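Local coordinates for diaminopimelate decarboxylase (Aquifex aeolicus, PDB 2P3E), which probably catalyses the pyridoxal 5'-phosphate-dependent decarboxylation of meso-diaminopimelate to L-lysine, the last step of lysine biosynthesis by the diaminopimelate route, at residues K5-Y10 with V371-A376; E217-V222 with D263-L268. All blocks are in the same frame, centred on the assembly; numbering follows the deposited sequence.

Interaction 1: K5-Y10 with V371-A376; sequences KEYNPY and VLSAGA
A single tyrosine ring, Tyr7, carries the whole of this buried contact, meeting a leucine methyl over one face and a serine hydroxyl obliquely. The methyl CD1 of Leu372 stands 3.9 Å from the centroid of the Tyr7 ring and 22° off its normal, a CH-pi contact displaced toward the rim on the CB side. Its nearest carbons are accordingly at that end: Leu372 CD1 lies 3.7 Å from Tyr7 CD2. The two side chains cross at about a right angle, and the leucine meets the ring with one methyl. With CG anti to the carbonyl carbon (chi1 -76°), the Tyr7 ring is turned to the loop. Ser373 OG lies 3.7 Å from Tyr7 CD1, a van der Waals approach; its polar partner is Asn287 OD1. The ring's own hydroxyl bonds to the carbonyl oxygen of Tyr249, and with Lys248 in cation-pi contact and the ring of His327 also meeting it, Tyr7 is fixed on several sides.

Just past the ring the chain leaves the helix. Asn8, the first residue with non-helical backbone angles, turns its OD1 to the backbone N of Tyr10 at 2.9 Å, the donor tilted 16° from the carbonyl plane. This bond makes an Asx turn directly after the helix, while Asn8 ND2 bonds to the carbonyl oxygen of Asn287. Asn287 thus bonds to both segments. Ser373 of the loop lies about 6 Å, side chain to side chain, from Arg318, probably a substrate-binding residue. The N-terminal helix 3-7, followed by an Asx turn, packs on the loop after strand 368-371, beside the probable substrate site of this class-II decarboxylase.

Interaction 2: E217-V222 with D263-L268; sequences EAVEKV and DLLKDL
Val219 meets two leucines of the neighbouring helix, one with each of its methyls. CG2 faces Leu265, 3.9 Å from Leu265 CD2, and the two side chains cross at about a right angle. CG1 serves Leu268 instead, 3.8 Å from Leu268 CD2, where the side chains meet at a slant. The division follows from the valine torsion: with CG1 anti to the backbone N (chi1 175°), CG2 is left anti to the carbonyl carbon, and the two branches spread toward successive leucines three residues apart on helix 258-269. Val219 CB itself sits 3.9 Å from Leu268 CD2, completing a compact apolar cluster.

Leu268 reaches farther, over the backbone of the next residue. Its CD2 comes within 3.5 Å of Glu220 N, and its CD1 rests 3.9 Å from Glu220 CA, so the forked end of the leucine lies against the main chain of helix 214-231 as well as the valine. Glu220 adds its CB to this surface, whereas the rest of its extended chain leads away to a carboxylate held by Arg216 in a salt bridge. No hydrogen bond passes between the two segments; the contact is made by van der Waals packing, apolar toward the interior and flanked by the aliphatic base of a charged residue at its outer margin.

The two short helical segments run nearly parallel, their axes 10.3 Å apart at closest approach and crossing at -22°. Beyond this pair, Leu265 also touches Ile241, in the loop that follows strand 238-240, and Leu268 reaches Val223 one turn further along helix 214-231. The contact therefore joins neighbouring outer helices of the TIM-barrel-like pyridoxal-binding domain, the strand 238-240 falling between them in the chain and 275-278 following the second helix.

Overall arrangement
The two contacts belong to different parts of the chain, with centres 29 Å apart and nearest atoms about 18 Å apart, and share no helix or strand. Interaction 1 is buried, joining the N-terminal helix to a loop 361 residues further on, beside the probable substrate site. Interaction 2 is only partly buried, lies farther from the chain centre, and pairs helices close in sequence within the barrel domain; it is nested inside the loop closed by interaction 1. Their chemistry differs: a methyl over an aromatic face in interaction 1, with the polar ends bonded to residues outside the two segments, and aliphatic branches bordered by the CB of a glutamate in interaction 2.

Interaction 1: K5-Y10 with V371-A376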
loop_
_atom_site.group_PDB
_atom_site.type_symbol
_atom_site.label_atom_id
_atom_site.label_comp_id
_atom_site.label_asym_id
_atom_site.label_seq_id
_atom_site.Cartn_x
_atom_site.Cartn_y
_atom_site.Cartn_z
ATOM N N LYS B 5 -8.086 -28.653 -1.834
ATOM C CA LYS B 5 -7.319 -29.208 -0.710
ATOM C C LYS B 5 -5.798 -29.117 -0.872
ATOM O O LYS B 5 -5.064 -29.124 0.123
ATOM C CB LYS B 5 -7.769 -30.648 -0.402
ATOM C CG LYS B 5 -9.180 -30.717 0.212
ATOM C CD LYS B 5 -9.685 -32.154 0.315
ATOM C CE LYS B 5 -11.213 -32.194 0.463
ATOM N NZ LYS B 5 -11.679 -32.198 1.878
ATOM N N GLU B 6 -5.332 -29.030 -2.116
ATOM C CA GLU B 6 -3.924 -28.772 -2.401
ATOM C C GLU B 6 -3.513 -27.392 -1.908
ATOM O O GLU B 6 -2.373 -27.200 -1.489
ATOM C CB GLU B 6 -3.619 -28.892 -3.893
ATOM C CG GLU B 6 -3.706 -30.334 -4.430
ATOM C CD GLU B 6 -3.493 -30.406 -5.924
ATOM O OE1 GLU B 6 -3.437 -29.359 -6.602
ATOM O OE2 GLU B 6 -3.389 -31.535 -6.438
ATOM N N TYR B 7 -4.442 -26.439 -1.970
ATOM C CA TYR B 7 -4.211 -25.111 -1.402
ATOM C C TYR B 7 -4.248 -25.162 0.115
ATOM O O TYR B 7 -3.306 -24.727 0.791
ATOM C CB TYR B 7 -5.237 -24.106 -1.944
ATOM C CG TYR B 7 -4.956 -23.673 -3.354
ATOM C CD1 TYR B 7 -3.978 -22.720 -3.619
ATOM C CD2 TYR B 7 -5.666 -24.219 -4.433
ATOM C CE1 TYR B 7 -3.686 -22.331 -4.902
ATOM C CE2 TYR B 7 -5.391 -23.831 -5.732
ATOM C CZ TYR B 7 -4.405 -22.870 -5.961
ATOM O OH TYR B 7 -4.117 -22.445 -7.225
ATOM N N ASN B 8 -5.329 -25.730 0.650
ATOM C CA ASN B 8 -5.550 -25.789 2.088
ATOM C C ASN B 8 -6.487 -26.971 2.366
ATOM O O ASN B 8 -7.636 -26.968 1.912
ATOM C CB ASN B 8 -6.156 -24.466 2.601
ATOM C CG ASN B 8 -6.245 -24.393 4.123
ATOM O OD1 ASN B 8 -6.580 -25.379 4.789
ATOM N ND2 ASN B 8 -5.949 -23.209 4.689
ATOM N N PRO B 9 -5.996 -27.988 3.093
ATOM C CA PRO B 9 -6.829 -29.192 3.236
ATOM C C PRO B 9 -8.026 -28.994 4.165
ATOM O O PRO B 9 -8.855 -29.899 4.285
ATOM C CB PRO B 9 -5.850 -30.225 3.804
ATOM C CG PRO B 9 -4.849 -29.439 4.526
ATOM C CD PRO B 9 -4.709 -28.129 3.790
ATOM N N TYR B 10 -8.130 -27.815 4.788
ATOM C CA TYR B 10 -9.308 -27.464 5.592
ATOM C C TYR B 10 -10.410 -26.783 4.778
ATOM O O TYR B 10 -11.473 -26.492 5.311
ATOM C CB TYR B 10 -8.912 -26.632 6.812
ATOM C CG TYR B 10 -8.082 -27.430 7.779
ATOM C CD1 TYR B 10 -8.705 -28.307 8.678
ATOM C CD2 TYR B 10 -6.687 -27.348 7.779
ATOM C CE1 TYR B 10 -7.979 -29.065 9.548
ATOM C CE2 TYR B 10 -5.936 -28.114 8.666
ATOM C CZ TYR B 10 -6.605 -28.970 9.550
ATOM O OH TYR B 10 -5.925 -29.750 10.453
ATOM N N VAL B 371 -10.757 -15.428 -2.542
ATOM C CA VAL B 371 -9.428 -15.220 -3.114
ATOM C C VAL B 371 -8.441 -16.010 -2.249
ATOM O O VAL B 371 -8.275 -15.725 -1.054
ATOM C CB VAL B 371 -9.027 -13.702 -3.153
ATOM C CG1 VAL B 371 -7.659 -13.503 -3.823
ATOM C CG2 VAL B 371 -10.117 -12.861 -3.868
ATOM N N LEU B 372 -7.796 -17.018 -2.844
ATOM C CA LEU B 372 -6.965 -17.931 -2.042
ATOM C C LEU B 372 -5.562 -17.373 -1.832
ATOM O O LEU B 372 -5.185 -16.395 -2.486
ATOM C CB LEU B 372 -6.896 -19.326 -2.689
ATOM C CG LEU B 372 -8.224 -20.044 -2.969
ATOM C CD1 LEU B 372 -7.924 -21.464 -3.459
ATOM C CD2 LEU B 372 -9.152 -20.053 -1.743
ATOM N N SER B 373 -4.812 -17.984 -0.903
ATOM C CA SER B 373 -3.374 -17.716 -0.750
ATOM C C SER B 373 -3.117 -16.267 -0.333
ATOM O O SER B 373 -2.131 -15.649 -0.734
ATOM C CB SER B 373 -2.624 -18.029 -2.065
ATOM O OG SER B 373 -3.117 -19.213 -2.687
ATOM N N ALA B 374 -3.997 -15.754 0.524
ATOM C CA ALA B 374 -3.978 -14.338 0.877
ATOM C C ALA B 374 -3.510 -14.047 2.306
ATOM O O ALA B 374 -3.617 -12.906 2.770
ATOM C CB ALA B 374 -5.339 -13.710 0.601
ATOM N N GLY B 375 -2.949 -15.058 2.968
ATOM C CA GLY B 375 -2.586 -14.968 4.392
ATOM C C GLY B 375 -1.246 -14.299 4.670
ATOM O O GLY B 375 -0.963 -13.875 5.802
ATOM N N ALA B 376 -0.430 -14.193 3.621
ATOM C CA ALA B 376 0.919 -13.626 3.706
ATOM C C ALA B 376 1.050 -12.484 2.719
ATOM O O ALA B 376 0.661 -12.625 1.544
ATOM C CB ALA B 376 1.981 -14.699 3.437
#

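Interaction 2: E217-V222 with D263-L268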
loop_
_atom_site.group_PDB
_atom_site.type_symbol
_atom_site.label_atom_id
_atom_site.label_comp_id
_atom_site.label_asym_id
_atom_site.label_seq_id
_atom_site.Cartn_x
_atom_site.Cartn_y
_atom_site.Cartn_z
ATOM N N GLU B 217 23.705 -25.048 -2.806
ATOM C CA GLU B 217 24.911 -24.251 -3.062
ATOM C C GLU B 217 25.015 -23.100 -2.077
ATOM O O GLU B 217 26.098 -22.812 -1.568
ATOM C CB GLU B 217 24.963 -23.704 -4.506
ATOM C CG GLU B 217 26.262 -22.898 -4.806
ATOM C CD GLU B 217 26.335 -22.340 -6.230
ATOM O OE1 GLU B 217 25.352 -22.456 -6.995
ATOM O OE2 GLU B 217 27.402 -21.773 -6.581
ATOM N N ALA B 218 23.877 -22.456 -1.819
ATOM C CA ALA B 218 23.806 -21.327 -0.888
ATOM C C ALA B 218 24.305 -21.722 0.486
ATOM O O ALA B 218 25.214 -21.089 1.032
ATOM C CB ALA B 218 22.363 -20.783 -0.809
ATOM N N VAL B 219 23.702 -22.770 1.045
ATOM C CA VAL B 219 24.082 -23.273 2.364
ATOM C C VAL B 219 25.520 -23.838 2.364
ATOM O O VAL B 219 26.231 -23.713 3.357
ATOM C CB VAL B 219 23.025 -24.300 2.916
ATOM C CG1 VAL B 219 23.469 -24.921 4.230
ATOM C CG2 VAL B 219 21.650 -23.610 3.092
ATOM N N GLU B 220 25.940 -24.426 1.247
ATOM C CA GLU B 220 27.325 -24.900 1.101
ATOM C C GLU B 220 28.306 -23.754 1.311
ATOM O O GLU B 220 29.266 -23.885 2.063
ATOM C CB GLU B 220 27.533 -25.549 -0.265
ATOM C CG GLU B 220 28.916 -26.110 -0.488
ATOM C CD GLU B 220 29.193 -26.333 -1.963
ATOM O OE1 GLU B 220 29.213 -25.327 -2.721
ATOM O OE2 GLU B 220 29.384 -27.501 -2.373
ATOM N N LYS B 221 28.030 -22.616 0.685
ATOM C CA LYS B 221 28.864 -21.419 0.861
ATOM C C LYS B 221 28.915 -20.967 2.314
ATOM O O LYS B 221 29.971 -20.585 2.814
ATOM C CB LYS B 221 28.357 -20.262 -0.018
ATOM C CG LYS B 221 28.274 -20.548 -1.511
ATOM C CD LYS B 221 29.629 -20.693 -2.156
ATOM C CE LYS B 221 29.489 -20.829 -3.680
ATOM N NZ LYS B 221 30.850 -20.963 -4.287
ATOM N N VAL B 222 27.762 -20.983 2.983
ATOM C CA VAL B 222 27.693 -20.606 4.392
ATOM C C VAL B 222 28.459 -21.586 5.281
ATOM O O VAL B 222 29.148 -21.166 6.224
ATOM C CB VAL B 222 26.230 -20.440 4.876
ATOM C CG1 VAL B 222 26.169 -20.371 6.401
ATOM C CG2 VAL B 222 25.626 -19.166 4.269
ATOM N N ASP B 263 15.860 -32.800 3.883
ATOM C CA ASP B 263 16.501 -33.869 3.096
ATOM C C ASP B 263 17.639 -33.330 2.233
ATOM O O ASP B 263 18.743 -33.908 2.179
ATOM C CB ASP B 263 15.478 -34.572 2.189
ATOM C CG ASP B 263 14.420 -35.386 2.971
ATOM O OD1 ASP B 263 14.595 -35.664 4.172
ATOM O OD2 ASP B 263 13.383 -35.735 2.369
ATOM N N LEU B 264 17.375 -32.220 1.555
ATOM C CA LEU B 264 18.378 -31.597 0.721
ATOM C C LEU B 264 19.616 -31.180 1.527
ATOM O O LEU B 264 20.738 -31.271 1.019
ATOM C CB LEU B 264 17.799 -30.382 -0.007
ATOM C CG LEU B 264 18.738 -29.661 -0.994
ATOM C CD1 LEU B 264 19.049 -30.532 -2.236
ATOM C CD2 LEU B 264 18.175 -28.297 -1.391
ATOM N N LEU B 265 19.413 -30.726 2.769
ATOM C CA LEU B 265 20.496 -30.098 3.542
ATOM C C LEU B 265 21.110 -30.979 4.634
ATOM O O LEU B 265 22.084 -30.579 5.267
ATOM C CB LEU B 265 20.020 -28.767 4.176
ATOM C CG LEU B 265 19.459 -27.654 3.274
ATOM C CD1 LEU B 265 19.074 -26.441 4.125
ATOM C CD2 LEU B 265 20.452 -27.249 2.175
ATOM N N LYS B 266 20.534 -32.158 4.870
ATOM C CA LYS B 266 20.951 -33.006 5.992
ATOM C C LYS B 266 22.468 -33.220 6.007
ATOM O O LYS B 266 23.137 -32.925 7.000
ATOM C CB LYS B 266 20.245 -34.368 5.962
ATOM C CG LYS B 266 20.583 -35.235 7.186
ATOM C CD LYS B 266 20.350 -36.718 6.939
ATOM C CE LYS B 266 20.624 -37.522 8.229
ATOM N NZ LYS B 266 19.906 -38.820 8.182
ATOM N N ASP B 267 23.002 -33.713 4.895
ATOM C CA ASP B 267 24.412 -34.096 4.862
ATOM C C ASP B 267 25.318 -32.871 4.990
ATOM O O ASP B 267 26.319 -32.903 5.701
ATOM C CB ASP B 267 24.730 -34.917 3.616
ATOM C CG ASP B 267 24.106 -36.309 3.659
ATOM O OD1 ASP B 267 23.536 -36.715 4.689
ATOM O OD2 ASP B 267 24.160 -37.005 2.634
ATOM N N LEU B 268 24.930 -31.790 4.322
ATOM C CA LEU B 268 25.616 -30.519 4.434
ATOM C C LEU B 268 25.691 -30.015 5.883
ATOM O O LEU B 268 26.756 -29.596 6.333
ATOM C CB LEU B 268 24.927 -29.503 3.524
ATOM C CG LEU B 268 25.617 -28.250 3.010
ATOM C CD1 LEU B 268 27.043 -28.520 2.488
ATOM C CD2 LEU B 268 24.748 -27.632 1.905
#